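Lmo0651 protein (Listeria monocytogenes serovar 1/2a, PDB 6EP3) probably binds specific regulatory DNA sequences as a GntR-family transcription factor that controls expression of the Agr system of Listeria monocytogenes and mediates virulence. Local coordinates at residues M11-N14 with L15-K19; V42-S45 with P46-K49. All coordinates share one frame; numbering follows the deposited sequence.

Interaction 1 of 2, residues M11-N14 with L15-K19; sequences MVYN and LLLEK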
loop_
_atom_site.group_PDB
_atom_site.type_symbol
_atom_site.label_atom_id
_atom_site.label_comp_id
_atom_site.label_asym_id
_atom_site.label_seq_id
_atom_site.Cartn_x
_atom_site.Cartn_y
_atom_site.Cartn_z
ATOM N N MET B 11 -12.893 20.407 4.313
ATOM C CA MET B 11 -14.009 20.778 3.449
ATOM C C MET B 11 -13.607 20.678 1.987
ATOM O O MET B 11 -14.180 19.895 1.220
ATOM C CB MET B 11 -14.486 22.198 3.771
ATOM C CG MET B 11 -15.401 22.783 2.700
ATOM S SD MET B 11 -15.813 24.522 2.957
ATOM C CE MET B 11 -17.182 24.376 4.106
ATOM N N VAL B 12 -12.588 21.447 1.598
ATOM C CA VAL B 12 -12.173 21.469 0.199
ATOM C C VAL B 12 -11.852 20.055 -0.255
ATOM O O VAL B 12 -12.376 19.569 -1.267
ATOM C CB VAL B 12 -10.969 22.408 0.012
ATOM C CG1 VAL B 12 -10.277 22.131 -1.314
ATOM C CG2 VAL B 12 -11.412 23.848 0.095
ATOM N N TYR B 13 -11.037 19.353 0.541
ATOM C CA TYR B 13 -10.747 17.951 0.276
ATOM C C TYR B 13 -12.035 17.198 -0.015
ATOM O O TYR B 13 -12.239 16.687 -1.126
ATOM C CB TYR B 13 -10.002 17.341 1.469
ATOM C CG TYR B 13 -9.787 15.846 1.374
ATOM C CD1 TYR B 13 -8.659 15.333 0.753
ATOM C CD2 TYR B 13 -10.698 14.948 1.923
ATOM C CE1 TYR B 13 -8.449 13.972 0.664
ATOM C CE2 TYR B 13 -10.495 13.583 1.839
ATOM C CZ TYR B 13 -9.367 13.101 1.205
ATOM O OH TYR B 13 -9.155 11.745 1.116
ATOM N N ASN B 14 -12.946 17.188 0.962
ATOM C CA ASN B 14 -14.202 16.469 0.800
ATOM C C ASN B 14 -14.914 16.913 -0.467
ATOM O O ASN B 14 -15.344 16.083 -1.274
ATOM C CB ASN B 14 -15.088 16.674 2.028
ATOM C CG ASN B 14 -14.704 15.760 3.172
ATOM O OD1 ASN B 14 -13.828 16.084 3.975
ATOM N ND2 ASN B 14 -15.349 14.603 3.245
ATOM N N LEU B 15 -14.995 18.230 -0.681
ATOM C CA LEU B 15 -15.627 18.749 -1.886
ATOM C C LEU B 15 -15.013 18.103 -3.120
ATOM O O LEU B 15 -15.710 17.468 -3.923
ATOM C CB LEU B 15 -15.487 20.270 -1.931
ATOM C CG LEU B 15 -16.548 21.037 -1.137
ATOM C CD1 LEU B 15 -16.367 22.540 -1.301
ATOM C CD2 LEU B 15 -17.952 20.609 -1.542
ATOM N N LEU B 16 -13.687 18.204 -3.246
ATOM C CA LEU B 16 -13.017 17.594 -4.385
ATOM C C LEU B 16 -13.320 16.106 -4.452
ATOM O O LEU B 16 -13.644 15.577 -5.524
ATOM C CB LEU B 16 -11.511 17.839 -4.296
ATOM C CG LEU B 16 -10.726 17.636 -5.590
ATOM C CD1 LEU B 16 -11.279 18.541 -6.677
ATOM C CD2 LEU B 16 -9.247 17.904 -5.368
ATOM N N LEU B 17 -13.298 15.431 -3.299
ATOM C CA LEU B 17 -13.540 13.995 -3.293
ATOM C C LEU B 17 -14.920 13.676 -3.838
ATOM O O LEU B 17 -15.096 12.697 -4.578
ATOM C CB LEU B 17 -13.391 13.441 -1.876
ATOM C CG LEU B 17 -13.751 11.962 -1.735
ATOM C CD1 LEU B 17 -12.841 11.116 -2.610
ATOM C CD2 LEU B 17 -13.668 11.514 -0.286
ATOM N N GLU B 18 -15.905 14.523 -3.532
ATOM C CA GLU B 18 -17.243 14.223 -4.010
ATOM C C GLU B 18 -17.327 14.434 -5.514
ATOM O O GLU B 18 -18.012 13.672 -6.209
ATOM C CB GLU B 18 -18.264 15.085 -3.267
ATOM C CG GLU B 18 -18.147 14.964 -1.750
ATOM C CD GLU B 18 -18.468 13.581 -1.215
ATOM O OE1 GLU B 18 -17.788 13.144 -0.262
ATOM O OE2 GLU B 18 -19.331 12.898 -1.796
ATOM N N LYS B 19 -16.554 15.392 -6.038
ATOM C CA LYS B 19 -16.451 15.556 -7.483
ATOM C C LYS B 19 -15.857 14.320 -8.136
ATOM O O LYS B 19 -16.126 14.046 -9.311
ATOM C CB LYS B 19 -15.607 16.788 -7.813
ATOM C CG LYS B 19 -16.372 18.097 -7.780
ATOM C CD LYS B 19 -15.707 19.128 -8.673
ATOM C CE LYS B 19 -16.660 20.252 -9.031
ATOM N NZ LYS B 19 -16.168 21.033 -10.202
#
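The amide N of Leu16 donates to Val12 O at 2.7 Å, with an N-H...O angle of 174°. Leu15 N to Met11 O and Leu17 N to Tyr13 O repeat the i to i+4 pattern at the same length, whereas Glu18 N meets Asn14 O at 2.8 Å with a more bent angle of 147°. That last carbonyl is also approached by the Glu18 side chain: with its CG anti to the carbonyl carbon (chi1 -54°), Glu18 brings that atom to 3.1 Å from Asn14 O. On one flank of the turn Met11 and Leu15 extend alongside each other in the same direction, with Met11 CG 4.1 Å from Leu15 CD1. On another, Leu17 CD2 comes obliquely to the Tyr13 ring, 4.3 Å from CE2. The Tyr13 hydroxyl turns elsewhere, to a hydrogen bond with Gln57, while Phe158 packs on the same side chain. Val12 and Leu16 are buried, and their side chains turn from this turn to other helices: both reach helix 33-40, and Leu16 also touches Ile51 and Leu54. Four successive bonds of this kind identify a regular alpha-helix, here the first helix of the GntR-type winged helix-turn-helix domain.

Interaction 2 of 2, residues V42-S45 with P46-K49; sequences VSRS and PLRK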
loop_
_atom_site.group_PDB
_atom_site.type_symbol
_atom_site.label_atom_id
_atom_site.label_comp_id
_atom_site.label_asym_id
_atom_site.label_seq_id
_atom_site.Cartn_x
_atom_site.Cartn_y
_atom_site.Cartn_z
ATOM N N VAL B 42 -12.144 29.307 -2.605
ATOM C CA VAL B 42 -11.000 29.121 -1.727
ATOM C C VAL B 42 -9.727 29.595 -2.407
ATOM O O VAL B 42 -9.657 29.773 -3.629
ATOM C CB VAL B 42 -10.872 27.649 -1.281
ATOM C CG1 VAL B 42 -12.215 27.138 -0.820
ATOM C CG2 VAL B 42 -10.372 26.790 -2.435
ATOM N N SER B 43 -8.706 29.830 -1.588
ATOM C CA SER B 43 -7.366 30.079 -2.084
ATOM C C SER B 43 -6.751 28.758 -2.537
ATOM O O SER B 43 -7.335 27.684 -2.375
ATOM C CB SER B 43 -6.513 30.753 -1.011
ATOM O OG SER B 43 -5.258 31.144 -1.535
ATOM N N ARG B 44 -5.554 28.824 -3.111
ATOM C CA ARG B 44 -4.946 27.606 -3.622
ATOM C C ARG B 44 -4.215 26.812 -2.547
ATOM O O ARG B 44 -3.923 25.632 -2.767
ATOM C CB ARG B 44 -3.998 27.934 -4.776
ATOM C CG ARG B 44 -4.648 27.771 -6.143
ATOM C CD ARG B 44 -3.708 27.136 -7.159
ATOM N NE ARG B 44 -3.482 25.710 -6.937
ATOM C CZ ARG B 44 -2.341 25.200 -6.488
ATOM N NH1 ARG B 44 -1.327 26.002 -6.195
ATOM N NH2 ARG B 44 -2.215 23.889 -6.331
ATOM N N SER B 45 -3.921 27.418 -1.396
ATOM C CA SER B 45 -3.233 26.682 -0.337
ATOM C C SER B 45 -4.020 25.473 0.153
ATOM O O SER B 45 -3.419 24.393 0.294
ATOM C CB SER B 45 -2.891 27.626 0.821
ATOM O OG SER B 45 -2.491 26.890 1.967
ATOM N N PRO B 46 -5.335 25.560 0.437
ATOM C CA PRO B 46 -6.071 24.342 0.805
ATOM C C PRO B 46 -6.157 23.348 -0.342
ATOM O O PRO B 46 -5.803 22.173 -0.187
ATOM C CB PRO B 46 -7.456 24.870 1.205
ATOM C CG PRO B 46 -7.565 26.202 0.547
ATOM C CD PRO B 46 -6.182 26.761 0.571
ATOM N N LEU B 47 -6.611 23.831 -1.502
ATOM C CA LEU B 47 -6.813 22.979 -2.671
ATOM C C LEU B 47 -5.568 22.158 -2.984
ATOM O O LEU B 47 -5.618 20.922 -3.036
ATOM C CB LEU B 47 -7.216 23.844 -3.867
ATOM C CG LEU B 47 -7.275 23.190 -5.245
ATOM C CD1 LEU B 47 -8.529 23.635 -5.952
ATOM C CD2 LEU B 47 -6.045 23.550 -6.064
ATOM N N ARG B 48 -4.439 22.842 -3.190
ATOM C CA ARG B 48 -3.158 22.171 -3.383
ATOM C C ARG B 48 -2.973 21.053 -2.366
ATOM O O ARG B 48 -2.765 19.888 -2.732
ATOM C CB ARG B 48 -2.025 23.196 -3.282
ATOM C CG ARG B 48 -0.667 22.621 -2.916
ATOM C CD ARG B 48 0.418 23.689 -2.978
ATOM N NE ARG B 48 0.819 23.987 -4.351
ATOM C CZ ARG B 48 1.271 25.169 -4.757
ATOM N NH1 ARG B 48 1.373 26.170 -3.893
ATOM N NH2 ARG B 48 1.615 25.352 -6.026
ATOM N N LYS B 49 -3.110 21.394 -1.081
ATOM C CA LYS B 49 -2.963 20.411 -0.014
ATOM C C LYS B 49 -3.842 19.197 -0.275
ATOM O O LYS B 49 -3.363 18.055 -0.295
ATOM C CB LYS B 49 -3.312 21.058 1.329
ATOM C CG LYS B 49 -2.112 21.619 2.079
ATOM C CD LYS B 49 -2.446 21.930 3.530
ATOM C CE LYS B 49 -3.009 23.328 3.685
ATOM N NZ LYS B 49 -2.786 23.847 5.061
#
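The contact forms the start of the helix that, as in other GntR-type winged helix-turn-helix domains, probably serves as the recognition helix; the loop through Val42 and Ser43 here enters helix 44-56. Arg48 N donates to Arg44 O at 2.9 Å, its donor tilted 22° from the carbonyl plane; the next bond, Lys49 N to Ser45 O, is weak at 3.3 Å. Pro46 occupies the first turn, its ring CG 3.3 Å from Ser43 O and 4.0 Å from Val42 CB, and the Val42 and Pro46 side chains run antiparallel past one another. Above the turn the two arginines meet with their guanidinium planes 82° apart: Arg44 NH1 stands over the centre of one Arg48 face, 3.0 Å from Arg48 NH2. Bends at chi2 and chi3 carry the Arg44 end back over the turn, where NE also approaches Leu47 CD2 at 3.5 Å. Both cations have anionic partners, Glu33 for Arg44 and, in this crystal, a sulfate probably from the crystallisation liquor for Arg48, which probably offset the proximity of their charges. Val42 and Pro46 face helix 8-21, touching Val12 and Asp9 respectively; Leu47 packs into helix 33-40 against Leu36 and Ala37, and Lys49 touches Tyr62 of the second subunit.

Both interactions fall within the GntR-type DNA-binding domain, and their centres are about 12 Å apart. Interaction 1, in the middle of helix 8-21, comes first along the chain; interaction 2 follows at the start of helix 44-56, with helix 33-40 between them in sequence. They meet directly through Val12, whose CG2 lies 3.5 Å from Val42 CG1 and whose CG1 lies 3.8 Å from Leu47 CA. Leu36 joins them a second time, touching Leu16 of interaction 1 and Leu47 of interaction 2. The three helices thus share one apolar core, the geometry by which a winged helix-turn-helix domain would hold its recognition helix for DNA.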